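Local coordinates for putative uncharacterized protein (Chaetomium thermophilum, PDB 5T8V) that probably loads cohesin onto chromatin, the chain being the C-terminal, HEAT-repeat part of an Scc2/Nipped-B family cohesin loader, at residues M43-S48 / T53-T58; H1140-V1145 / S1178-L1183; A491-L496 / Y597-L602; F1258-L1263 / T1368-I1373. All coordinates share one frame; numbering follows the deposited sequence.

Contact 1. Residues M43-S48 / T53-T58; sequences MAIFLS and TLAAPT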
loop_
_atom_site.group_PDB
_atom_site.type_symbol
_atom_site.label_atom_id
_atom_site.label_comp_id
_atom_site.label_asym_id
_atom_site.label_seq_id
_atom_site.Cartn_x
_atom_site.Cartn_y
_atom_site.Cartn_z
ATOM N N MET A 43 16.117 -75.901 -4.574
ATOM C CA MET A 43 16.336 -74.847 -5.559
ATOM C C MET A 43 15.241 -74.767 -6.610
ATOM O O MET A 43 14.878 -73.668 -7.030
ATOM C CB MET A 43 17.681 -75.054 -6.262
ATOM C CG MET A 43 18.892 -74.741 -5.397
ATOM S SD MET A 43 20.451 -75.066 -6.244
ATOM C CE MET A 43 21.607 -74.213 -5.175
ATOM N N ALA A 44 14.704 -75.902 -7.044
ATOM C CA ALA A 44 13.699 -75.940 -8.095
ATOM C C ALA A 44 12.310 -76.182 -7.511
ATOM O O ALA A 44 12.144 -76.560 -6.350
ATOM C CB ALA A 44 14.040 -77.025 -9.121
ATOM N N ILE A 45 11.304 -75.955 -8.351
ATOM C CA ILE A 45 9.905 -76.171 -8.012
ATOM C C ILE A 45 9.324 -77.131 -9.038
ATOM O O ILE A 45 9.493 -76.932 -10.248
ATOM C CB ILE A 45 9.113 -74.848 -7.985
ATOM C CG1 ILE A 45 9.523 -74.019 -6.762
ATOM C CG2 ILE A 45 7.601 -75.113 -7.979
ATOM C CD1 ILE A 45 8.901 -72.633 -6.707
ATOM N N PHE A 46 8.648 -78.168 -8.553
ATOM C CA PHE A 46 8.015 -79.161 -9.410
ATOM C C PHE A 46 6.595 -78.709 -9.736
ATOM O O PHE A 46 5.780 -78.510 -8.828
ATOM C CB PHE A 46 8.005 -80.525 -8.726
ATOM C CG PHE A 46 7.319 -81.597 -9.519
ATOM C CD1 PHE A 46 8.000 -82.290 -10.505
ATOM C CD2 PHE A 46 5.994 -81.917 -9.278
ATOM C CE1 PHE A 46 7.374 -83.279 -11.235
ATOM C CE2 PHE A 46 5.362 -82.906 -10.008
ATOM C CZ PHE A 46 6.052 -83.587 -10.987
ATOM N N LEU A 47 6.306 -78.545 -11.027
ATOM C CA LEU A 47 4.971 -78.164 -11.473
ATOM C C LEU A 47 4.249 -79.378 -12.042
ATOM O O LEU A 47 3.384 -79.959 -11.379
ATOM C CB LEU A 47 5.054 -77.042 -12.510
ATOM C CG LEU A 47 5.682 -75.733 -12.020
ATOM C CD1 LEU A 47 5.847 -74.751 -13.170
ATOM C CD2 LEU A 47 4.855 -75.107 -10.901
ATOM N N SER A 48 4.592 -79.763 -13.264
ATOM C CA SER A 48 4.118 -80.997 -13.874
ATOM C C SER A 48 5.268 -81.998 -13.930
ATOM O O SER A 48 6.386 -81.723 -13.487
ATOM C CB SER A 48 3.549 -80.727 -15.267
ATOM O OG SER A 48 4.549 -80.222 -16.137
ATOM N N THR A 53 10.560 -75.368 -12.493
ATOM C CA THR A 53 11.157 -74.050 -12.627
ATOM C C THR A 53 12.181 -73.803 -11.523
ATOM O O THR A 53 12.395 -74.628 -10.636
ATOM C CB THR A 53 10.069 -72.976 -12.609
ATOM O OG1 THR A 53 9.354 -73.039 -11.369
ATOM C CG2 THR A 53 9.099 -73.182 -13.764
ATOM N N LEU A 54 12.832 -72.645 -11.592
ATOM C CA LEU A 54 13.782 -72.227 -10.572
ATOM C C LEU A 54 13.073 -71.363 -9.538
ATOM O O LEU A 54 12.236 -70.523 -9.882
ATOM C CB LEU A 54 14.943 -71.452 -11.200
ATOM C CG LEU A 54 15.804 -72.216 -12.212
ATOM C CD1 LEU A 54 16.782 -71.278 -12.897
ATOM C CD2 LEU A 54 16.553 -73.358 -11.545
ATOM N N ALA A 55 13.405 -71.578 -8.270
ATOM C CA ALA A 55 12.774 -70.825 -7.199
ATOM C C ALA A 55 13.290 -69.388 -7.176
ATOM O O ALA A 55 14.318 -69.055 -7.770
ATOM C CB ALA A 55 13.023 -71.497 -5.851
ATOM N N ALA A 56 12.554 -68.526 -6.477
ATOM C CA ALA A 56 12.922 -67.115 -6.433
ATOM C C ALA A 56 14.316 -66.878 -5.863
ATOM O O ALA A 56 15.039 -66.026 -6.412
ATOM C CB ALA A 56 11.873 -66.334 -5.633
ATOM N N PRO A 57 14.756 -67.557 -4.800
ATOM C CA PRO A 57 16.092 -67.271 -4.252
ATOM C C PRO A 57 17.210 -67.679 -5.198
ATOM O O PRO A 57 18.168 -66.925 -5.414
ATOM C CB PRO A 57 16.126 -68.091 -2.954
ATOM C CG PRO A 57 14.698 -68.402 -2.645
ATOM C CD PRO A 57 14.023 -68.525 -3.969
ATOM N N THR A 58 17.104 -68.881 -5.765
ATOM C CA THR A 58 18.099 -69.313 -6.739
ATOM C C THR A 58 18.122 -68.379 -7.943
ATOM O O THR A 58 19.194 -68.069 -8.477
ATOM C CB THR A 58 17.837 -70.760 -7.173
ATOM O OG1 THR A 58 18.721 -71.107 -8.246
ATOM C CG2 THR A 58 16.405 -70.957 -7.636
#
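Ile45 and Thr53 exchange two backbone hydrogen bonds, Ile45 N to Thr53 O at 2.9 Å and Thr53 N to Ile45 O at 2.9 Å, which makes them an antiparallel hydrogen-bonded pair. The second bond lies in the plane of the Ile45 carbonyl, whereas the donor of the first is tilted 32° from the plane of the Thr53 carbonyl. A third bond, Ala55 N to Met43 O at 2.8 Å, follows just beyond Ala44 and Leu54, a non-hydrogen-bonded pair whose side chains diverge. This pattern defines a two-stranded beta hairpin, strands 44-46 and 52-54, in a mostly helical chain; Ala55, just past the strand, is the N-cap residue of helix 56-71.

Side-chain packing gathers on the face bearing Ile45 and Thr53. Thr53 has OG1 between its backbone N and carbonyl carbon (chi1 60°), which places this oxygen 3.8 Å from Ile45 CB and turns CG2 the other way, to 3.7 Å from Leu47 CD1. The Leu47 and Thr53 side chains cross at about a right angle. Ile45 CD1 also comes within 4.4 Å of Ala55 CB. Beyond the hairpin, Leu54 reaches Val31 of helix 9-36 and Leu86 of helix 81-96.

Contact 2. Residues H1140-V1145 / S1178-L1183; sequences HAFLAV and SELAFL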
loop_
_atom_site.group_PDB
_atom_site.type_symbol
_atom_site.label_atom_id
_atom_site.label_comp_id
_atom_site.label_asym_id
_atom_site.label_seq_id
_atom_site.Cartn_x
_atom_site.Cartn_y
_atom_site.Cartn_z
ATOM N N HIS A 1140 -11.151 42.801 4.619
ATOM C CA HIS A 1140 -12.172 43.746 5.059
ATOM C C HIS A 1140 -13.569 43.228 4.731
ATOM O O HIS A 1140 -14.450 43.151 5.604
ATOM C CB HIS A 1140 -11.922 45.102 4.401
ATOM C CG HIS A 1140 -12.659 46.232 5.043
ATOM N ND1 HIS A 1140 -13.380 47.157 4.319
ATOM C CD2 HIS A 1140 -12.785 46.589 6.342
ATOM C CE1 HIS A 1140 -13.920 48.034 5.146
ATOM N NE2 HIS A 1140 -13.574 47.713 6.379
ATOM N N ALA A 1141 -13.786 42.859 3.468
ATOM C CA ALA A 1141 -15.039 42.222 3.089
ATOM C C ALA A 1141 -15.332 41.027 3.985
ATOM O O ALA A 1141 -16.488 40.789 4.356
ATOM C CB ALA A 1141 -14.985 41.794 1.622
ATOM N N PHE A 1142 -14.295 40.266 4.355
ATOM C CA PHE A 1142 -14.518 39.133 5.246
ATOM C C PHE A 1142 -15.047 39.588 6.598
ATOM O O PHE A 1142 -15.833 38.874 7.228
ATOM C CB PHE A 1142 -13.251 38.313 5.455
ATOM C CG PHE A 1142 -13.408 37.255 6.508
ATOM C CD1 PHE A 1142 -14.246 36.172 6.297
ATOM C CD2 PHE A 1142 -12.747 37.357 7.719
ATOM C CE1 PHE A 1142 -14.408 35.201 7.267
ATOM C CE2 PHE A 1142 -12.904 36.387 8.694
ATOM C CZ PHE A 1142 -13.737 35.308 8.467
ATOM N N LEU A 1143 -14.604 40.753 7.075
ATOM C CA LEU A 1143 -15.164 41.309 8.300
ATOM C C LEU A 1143 -16.641 41.627 8.114
ATOM O O LEU A 1143 -17.477 41.287 8.964
ATOM C CB LEU A 1143 -14.385 42.561 8.709
ATOM C CG LEU A 1143 -14.844 43.274 9.984
ATOM C CD1 LEU A 1143 -14.717 42.368 11.194
ATOM C CD2 LEU A 1143 -14.047 44.552 10.192
ATOM N N ALA A 1144 -16.985 42.265 6.992
ATOM C CA ALA A 1144 -18.388 42.578 6.730
ATOM C C ALA A 1144 -19.248 41.317 6.749
ATOM O O ALA A 1144 -20.239 41.235 7.485
ATOM C CB ALA A 1144 -18.522 43.304 5.392
ATOM N N VAL A 1145 -18.885 40.317 5.940
ATOM C CA VAL A 1145 -19.648 39.073 5.921
ATOM C C VAL A 1145 -19.604 38.384 7.272
ATOM O O VAL A 1145 -20.499 37.598 7.594
ATOM C CB VAL A 1145 -19.133 38.121 4.817
ATOM C CG1 VAL A 1145 -17.693 37.770 5.053
ATOM C CG2 VAL A 1145 -19.981 36.855 4.752
ATOM N N SER A 1178 -15.926 32.070 1.464
ATOM C CA SER A 1178 -16.650 30.969 0.839
ATOM C C SER A 1178 -17.172 29.986 1.881
ATOM O O SER A 1178 -18.317 29.527 1.791
ATOM C CB SER A 1178 -15.742 30.258 -0.163
ATOM O OG SER A 1178 -16.383 29.129 -0.733
ATOM N N GLU A 1179 -16.352 29.649 2.876
ATOM C CA GLU A 1179 -16.768 28.669 3.874
ATOM C C GLU A 1179 -17.916 29.203 4.725
ATOM O O GLU A 1179 -18.960 28.553 4.857
ATOM C CB GLU A 1179 -15.575 28.283 4.749
ATOM C CG GLU A 1179 -14.475 27.551 3.993
ATOM C CD GLU A 1179 -13.214 27.371 4.815
ATOM O OE1 GLU A 1179 -13.252 27.638 6.036
ATOM O OE2 GLU A 1179 -12.183 26.962 4.239
ATOM N N LEU A 1180 -17.740 30.390 5.306
ATOM C CA LEU A 1180 -18.779 30.970 6.152
ATOM C C LEU A 1180 -20.065 31.193 5.364
ATOM O O LEU A 1180 -21.154 30.783 5.793
ATOM C CB LEU A 1180 -18.272 32.281 6.756
ATOM C CG LEU A 1180 -19.170 32.988 7.772
ATOM C CD1 LEU A 1180 -19.427 32.111 8.987
ATOM C CD2 LEU A 1180 -18.536 34.307 8.190
ATOM N N ALA A 1181 -19.960 31.842 4.203
ATOM C CA ALA A 1181 -21.143 32.087 3.384
ATOM C C ALA A 1181 -21.820 30.780 2.995
ATOM O O ALA A 1181 -23.052 30.711 2.909
ATOM C CB ALA A 1181 -20.764 32.887 2.138
ATOM N N PHE A 1182 -21.034 29.730 2.754
ATOM C CA PHE A 1182 -21.613 28.433 2.423
ATOM C C PHE A 1182 -22.352 27.842 3.618
ATOM O O PHE A 1182 -23.387 27.187 3.453
ATOM C CB PHE A 1182 -20.520 27.479 1.939
ATOM C CG PHE A 1182 -20.988 26.063 1.760
ATOM C CD1 PHE A 1182 -21.781 25.712 0.680
ATOM C CD2 PHE A 1182 -20.631 25.081 2.668
ATOM C CE1 PHE A 1182 -22.212 24.409 0.513
ATOM C CE2 PHE A 1182 -21.059 23.776 2.506
ATOM C CZ PHE A 1182 -21.850 23.441 1.427
ATOM N N LEU A 1183 -21.833 28.058 4.829
ATOM C CA LEU A 1183 -22.544 27.614 6.023
ATOM C C LEU A 1183 -23.869 28.347 6.173
ATOM O O LEU A 1183 -24.889 27.739 6.524
ATOM C CB LEU A 1183 -21.676 27.825 7.263
ATOM C CG LEU A 1183 -20.494 26.873 7.447
ATOM C CD1 LEU A 1183 -19.587 27.373 8.563
ATOM C CD2 LEU A 1183 -20.981 25.463 7.746
#
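Leu1180 reaches across from helix 1175-1191 to meet Phe1142 and Val1145 of helix 1139-1154, a helix-to-helix contact within the HEAT-repeat array and inside the C-terminal family region of sister chromatid cohesion proteins. The interface between these two six-residue segments is small, 137 Å² in all, and consists of van der Waals packing.

One branch of Leu1180 does most of the work. With CG anti to the backbone N (chi1 -175°) and chi2 at 61°, the side chain extends toward the facing helix and presents CD2, while CD1 stays farther back. On the other side, Phe1142 starts off to the side of the contact, but its extended first torsion (chi1 172°) brings the ring back to the interface, so that CE1 stands 4.3 Å from Leu1180 CD2. The methyl approaches the ring obliquely. Val1145, one turn further along, points toward the opposing helix, though its side chain comes no nearer than 4.5 Å to segment 1178-1183. Its CG1 lies 4.0 Å from Phe1142 CD1, a packing contact within the helix.

Outside the pair of segments, Val1145 and Ala1181 both rest on Phe1166 and Leu1169 of helix 1163-1169, which covers their common flank. The Phe1142 ring has a further partner in Arg1176, through a cation-pi interaction. The closest backbone atom to the leucine branch is a carbonyl oxygen: Leu1180 CD2 lies 3.9 Å from Val1145 O, at van der Waals distance.

Contact 3. Residues A491-L496 / Y597-L602; sequences ASALEL and YSIILL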
loop_
_atom_site.group_PDB
_atom_site.type_symbol
_atom_site.label_atom_id
_atom_site.label_comp_id
_atom_site.label_asym_id
_atom_site.label_seq_id
_atom_site.Cartn_x
_atom_site.Cartn_y
_atom_site.Cartn_z
ATOM N N ALA A 491 30.191 -11.192 -0.416
ATOM C CA ALA A 491 30.219 -9.742 -0.265
ATOM C C ALA A 491 30.143 -9.054 -1.619
ATOM O O ALA A 491 29.395 -8.085 -1.791
ATOM C CB ALA A 491 31.485 -9.318 0.479
ATOM N N SER A 492 30.903 -9.550 -2.599
ATOM C CA SER A 492 30.878 -8.943 -3.926
ATOM C C SER A 492 29.552 -9.196 -4.632
ATOM O O SER A 492 29.059 -8.331 -5.363
ATOM C CB SER A 492 32.034 -9.477 -4.769
ATOM O OG SER A 492 33.284 -9.095 -4.225
ATOM N N ALA A 493 28.958 -10.371 -4.424
ATOM C CA ALA A 493 27.787 -10.765 -5.200
ATOM C C ALA A 493 26.510 -10.109 -4.698
ATOM O O ALA A 493 25.588 -9.882 -5.490
ATOM C CB ALA A 493 27.630 -12.286 -5.178
ATOM N N LEU A 494 26.423 -9.804 -3.402
ATOM C CA LEU A 494 25.235 -9.130 -2.891
ATOM C C LEU A 494 25.048 -7.782 -3.577
ATOM O O LEU A 494 23.968 -7.480 -4.098
ATOM C CB LEU A 494 25.332 -8.976 -1.373
ATOM C CG LEU A 494 25.034 -10.275 -0.618
ATOM C CD1 LEU A 494 25.476 -10.179 0.831
ATOM C CD2 LEU A 494 23.551 -10.612 -0.702
ATOM N N GLU A 495 26.091 -6.958 -3.585
ATOM C CA GLU A 495 26.158 -5.875 -4.550
ATOM C C GLU A 495 26.364 -6.458 -5.945
ATOM O O GLU A 495 26.789 -7.603 -6.111
ATOM C CB GLU A 495 27.292 -4.909 -4.203
ATOM C CG GLU A 495 27.249 -4.390 -2.769
ATOM C CD GLU A 495 25.962 -3.650 -2.448
ATOM O OE1 GLU A 495 25.526 -2.821 -3.275
ATOM O OE2 GLU A 495 25.383 -3.904 -1.369
ATOM N N LEU A 496 26.053 -5.660 -6.962
ATOM C CA LEU A 496 26.141 -6.162 -8.327
ATOM C C LEU A 496 27.546 -5.994 -8.892
ATOM O O LEU A 496 27.712 -5.790 -10.099
ATOM C CB LEU A 496 25.121 -5.460 -9.219
ATOM C CG LEU A 496 23.650 -5.713 -8.865
ATOM C CD1 LEU A 496 22.737 -4.866 -9.741
ATOM C CD2 LEU A 496 23.297 -7.191 -8.996
ATOM N N TYR A 597 26.230 -22.479 -3.679
ATOM C CA TYR A 597 25.138 -22.499 -4.641
ATOM C C TYR A 597 24.294 -21.235 -4.550
ATOM O O TYR A 597 23.805 -20.743 -5.572
ATOM C CB TYR A 597 24.274 -23.743 -4.430
ATOM C CG TYR A 597 23.206 -23.900 -5.483
ATOM C CD1 TYR A 597 23.542 -24.173 -6.804
ATOM C CD2 TYR A 597 21.865 -23.766 -5.164
ATOM C CE1 TYR A 597 22.573 -24.307 -7.772
ATOM C CE2 TYR A 597 20.888 -23.901 -6.128
ATOM C CZ TYR A 597 21.249 -24.170 -7.432
ATOM O OH TYR A 597 20.277 -24.307 -8.396
ATOM N N SER A 598 24.120 -20.687 -3.346
ATOM C CA SER A 598 23.361 -19.448 -3.210
ATOM C C SER A 598 24.072 -18.292 -3.906
ATOM O O SER A 598 23.430 -17.471 -4.574
ATOM C CB SER A 598 23.138 -19.133 -1.733
ATOM O OG SER A 598 22.501 -20.214 -1.071
ATOM N N ILE A 599 25.395 -18.211 -3.761
ATOM C CA ILE A 599 26.160 -17.205 -4.492
ATOM C C ILE A 599 25.948 -17.372 -5.989
ATOM O O ILE A 599 25.741 -16.393 -6.715
ATOM C CB ILE A 599 27.651 -17.296 -4.113
ATOM C CG1 ILE A 599 27.857 -16.826 -2.672
ATOM C CG2 ILE A 599 28.506 -16.451 -5.046
ATOM C CD1 ILE A 599 29.128 -17.351 -2.036
ATOM N N ILE A 600 25.992 -18.613 -6.477
ATOM C CA ILE A 600 25.710 -18.855 -7.890
ATOM C C ILE A 600 24.328 -18.327 -8.254
ATOM O O ILE A 600 24.138 -17.719 -9.316
ATOM C CB ILE A 600 25.856 -20.353 -8.210
ATOM C CG1 ILE A 600 27.323 -20.771 -8.072
ATOM C CG2 ILE A 600 25.347 -20.659 -9.620
ATOM C CD1 ILE A 600 27.552 -22.255 -8.129
ATOM N N LEU A 601 23.343 -18.540 -7.379
ATOM C CA LEU A 601 21.982 -18.111 -7.678
ATOM C C LEU A 601 21.878 -16.594 -7.747
ATOM O O LEU A 601 21.149 -16.058 -8.588
ATOM C CB LEU A 601 21.015 -18.668 -6.633
ATOM C CG LEU A 601 20.692 -20.161 -6.731
ATOM C CD1 LEU A 601 19.862 -20.588 -5.540
ATOM C CD2 LEU A 601 19.959 -20.492 -8.030
ATOM N N LEU A 602 22.590 -15.881 -6.870
ATOM C CA LEU A 602 22.522 -14.424 -6.898
ATOM C C LEU A 602 22.914 -13.857 -8.252
ATOM O O LEU A 602 22.492 -12.748 -8.592
ATOM C CB LEU A 602 23.416 -13.823 -5.814
ATOM C CG LEU A 602 22.962 -14.018 -4.366
ATOM C CD1 LEU A 602 23.986 -13.424 -3.419
ATOM C CD2 LEU A 602 21.593 -13.398 -4.125
#
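This is a buried, purely apolar helix-helix contact in the HEAT-repeat array, in which Ala493 and Leu494, the last two residues of helix 481-494, meet Ile599 and Leu602 of helix 590-602. The small Ala493 sits at the close approach of the backbones: its CA is 6.6 Å from Leu602 CA. Ala493 points toward the other helix, and its CB touches two side chains one turn apart, Ile599 CG2 at 4.3 Å and Leu602 CD1 at 4.2 Å.

Leu494 starts out away from the partner helix. Its CG lies beside the backbone N (chi1 -77°); CD1 takes the position anti to CA, and the other branch, CD2, turns back to 3.9 Å from Leu602 CD1. The two leucine side chains cross obliquely, and Leu602 CD1 thereby touches both Ala493 and Leu494.

Helix 446-474 packs alongside: Leu602 also lies on its Leu466 and Arg467, and Leu494 on its Arg471. Ile599 extends the joint back along helix 481-494 to Leu489 and Ala490, while Ile600, on another side of helix 590-602, meets Pro509, Tyr510 and Thr513 of helix 509-520.

Contact 4. Residues F1258-L1263 / T1368-I1373; sequences FDIAKL and TAASMI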
loop_
_atom_site.group_PDB
_atom_site.type_symbol
_atom_site.label_atom_id
_atom_site.label_comp_id
_atom_site.label_asym_id
_atom_site.label_seq_id
_atom_site.Cartn_x
_atom_site.Cartn_y
_atom_site.Cartn_z
ATOM N N PHE A 1258 -33.706 33.484 -25.217
ATOM C CA PHE A 1258 -33.379 34.842 -25.622
ATOM C C PHE A 1258 -34.428 35.365 -26.589
ATOM O O PHE A 1258 -35.191 34.605 -27.191
ATOM C CB PHE A 1258 -31.990 34.911 -26.265
ATOM C CG PHE A 1258 -31.795 33.935 -27.386
ATOM C CD1 PHE A 1258 -31.394 32.635 -27.127
ATOM C CD2 PHE A 1258 -32.009 34.315 -28.700
ATOM C CE1 PHE A 1258 -31.213 31.734 -28.155
ATOM C CE2 PHE A 1258 -31.829 33.417 -29.732
ATOM C CZ PHE A 1258 -31.430 32.126 -29.460
ATOM N N ASP A 1259 -34.448 36.689 -26.726
ATOM C CA ASP A 1259 -35.323 37.385 -27.663
ATOM C C ASP A 1259 -34.468 38.394 -28.414
ATOM O O ASP A 1259 -34.036 39.396 -27.833
ATOM C CB ASP A 1259 -36.474 38.079 -26.933
ATOM C CG ASP A 1259 -37.685 38.288 -27.820
ATOM O OD1 ASP A 1259 -37.518 38.334 -29.057
ATOM O OD2 ASP A 1259 -38.804 38.409 -27.279
ATOM N N ILE A 1260 -34.208 38.125 -29.694
ATOM C CA ILE A 1260 -33.404 39.024 -30.516
ATOM C C ILE A 1260 -33.985 40.426 -30.390
ATOM O O ILE A 1260 -35.138 40.668 -30.762
ATOM C CB ILE A 1260 -33.349 38.553 -31.980
ATOM C CG1 ILE A 1260 -32.570 37.235 -32.064
ATOM C CG2 ILE A 1260 -32.690 39.609 -32.859
ATOM C CD1 ILE A 1260 -32.569 36.591 -33.434
ATOM N N ALA A 1261 -33.159 41.352 -29.894
ATOM C CA ALA A 1261 -33.558 42.637 -29.324
ATOM C C ALA A 1261 -33.071 42.660 -27.882
ATOM O O ALA A 1261 -33.819 42.321 -26.957
ATOM C CB ALA A 1261 -35.069 42.876 -29.382
ATOM N N LYS A 1262 -31.812 43.044 -27.687
ATOM C CA LYS A 1262 -31.145 42.901 -26.400
ATOM C C LYS A 1262 -29.885 43.760 -26.381
ATOM O O LYS A 1262 -29.969 44.967 -26.127
ATOM C CB LYS A 1262 -30.831 41.423 -26.142
ATOM C CG LYS A 1262 -30.536 40.652 -27.424
ATOM C CD LYS A 1262 -30.076 39.229 -27.175
ATOM C CE LYS A 1262 -29.649 38.577 -28.482
ATOM N NZ LYS A 1262 -29.785 37.095 -28.464
ATOM N N LEU A 1263 -28.728 43.152 -26.652
ATOM C CA LEU A 1263 -27.445 43.849 -26.815
ATOM C C LEU A 1263 -27.445 45.302 -26.356
ATOM O O LEU A 1263 -26.934 45.624 -25.286
ATOM C CB LEU A 1263 -27.011 43.794 -28.285
ATOM C CG LEU A 1263 -26.306 42.513 -28.750
ATOM C CD1 LEU A 1263 -27.297 41.425 -29.117
ATOM C CD2 LEU A 1263 -25.381 42.805 -29.915
ATOM N N THR A 1368 -25.050 35.994 -35.345
ATOM C CA THR A 1368 -23.910 35.223 -34.870
ATOM C C THR A 1368 -23.966 35.080 -33.354
ATOM O O THR A 1368 -23.804 33.978 -32.815
ATOM C CB THR A 1368 -22.614 35.901 -35.306
ATOM O OG1 THR A 1368 -22.591 36.036 -36.734
ATOM C CG2 THR A 1368 -21.389 35.088 -34.849
ATOM N N ALA A 1369 -24.203 36.192 -32.652
ATOM C CA ALA A 1369 -24.459 36.144 -31.217
ATOM C C ALA A 1369 -25.533 35.119 -30.891
ATOM O O ALA A 1369 -25.349 34.257 -30.024
ATOM C CB ALA A 1369 -24.880 37.526 -30.716
ATOM N N ALA A 1370 -26.674 35.206 -31.577
ATOM C CA ALA A 1370 -27.732 34.221 -31.392
ATOM C C ALA A 1370 -27.187 32.806 -31.541
ATOM O O ALA A 1370 -27.301 31.981 -30.630
ATOM C CB ALA A 1370 -28.859 34.478 -32.395
ATOM N N SER A 1371 -26.561 32.523 -32.686
ATOM C CA SER A 1371 -26.113 31.168 -32.998
ATOM C C SER A 1371 -25.196 30.618 -31.912
ATOM O O SER A 1371 -25.455 29.547 -31.349
ATOM C CB SER A 1371 -25.405 31.156 -34.354
ATOM O OG SER A 1371 -26.266 31.594 -35.392
ATOM N N MET A 1372 -24.109 31.332 -31.614
ATOM C CA MET A 1372 -23.110 30.868 -30.653
ATOM C C MET A 1372 -23.754 30.243 -29.423
ATOM O O MET A 1372 -23.306 29.198 -28.940
ATOM C CB MET A 1372 -22.207 32.022 -30.221
ATOM C CG MET A 1372 -21.170 32.431 -31.249
ATOM S SD MET A 1372 -20.021 33.649 -30.580
ATOM C CE MET A 1372 -21.139 34.989 -30.204
ATOM N N ILE A 1373 -24.805 30.882 -28.907
ATOM C CA ILE A 1373 -25.519 30.331 -27.760
ATOM C C ILE A 1373 -25.984 28.912 -28.063
ATOM O O ILE A 1373 -25.686 27.970 -27.320
ATOM C CB ILE A 1373 -26.698 31.244 -27.375
ATOM C CG1 ILE A 1373 -26.183 32.633 -26.981
ATOM C CG2 ILE A 1373 -27.507 30.625 -26.232
ATOM C CD1 ILE A 1373 -27.276 33.657 -26.724
#
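Phe1258 is the bump of this contact, its ring received by a shallow hollow that Ala1370 and Ile1373 form one turn apart on helix 1364-1387. Because alanine is short, the ring can come close to the helix at that point: Phe1258 CE2 lies 4.1 Å from Ala1370 CB. The diagonally opposite ring atom, Phe1258 CD1, meets the taller wall of the hollow at Ile1373 CD1, 4.3 Å away. Both methyl groups meet the ring obliquely. The ring projects toward the helix with CG set between the backbone N and the carbonyl carbon (chi1 53°).

A second, smaller bump comes from Ile1260. Its side chain starts off to one side of the helix, but the extended chain (chi2 174°) carries CD1 to 4.4 Å from Ala1370 CB, so the alanine methyl receives two side chains. Segment 1258-1263 has no regular secondary structure, so the fit pairs an irregular connection with one side of a helix, burying 224 Å².

The connection runs between helices 1243-1254 and 1271-1284. Phe1258 and Ile1373 both touch His1272 of the latter, while Phe1258 and Ala1370 share Val1312 of helix 1291-1319, which places the ring where three helices meet.

In the fold
Along an elongated chain the four contacts lie in series and join separate elements. Contact 1, with its centre about 75 Å from that of the chain, lies farthest out and is partly buried; backbone hydrogen bonds hold it, as strand pairing requires. Contacts 2, 3 and 4 instead rely on apolar side chains. Contact 3 is the most buried and the nearest to the chain centre, about 30 Å from it. Contacts 2 and 3 both pair two helices, whereas contact 4 sets a loop on a helix, and contacts 2 and 4 each use an aromatic ring. Those two are closest together, with centres about 36 Å apart, yet they do not touch.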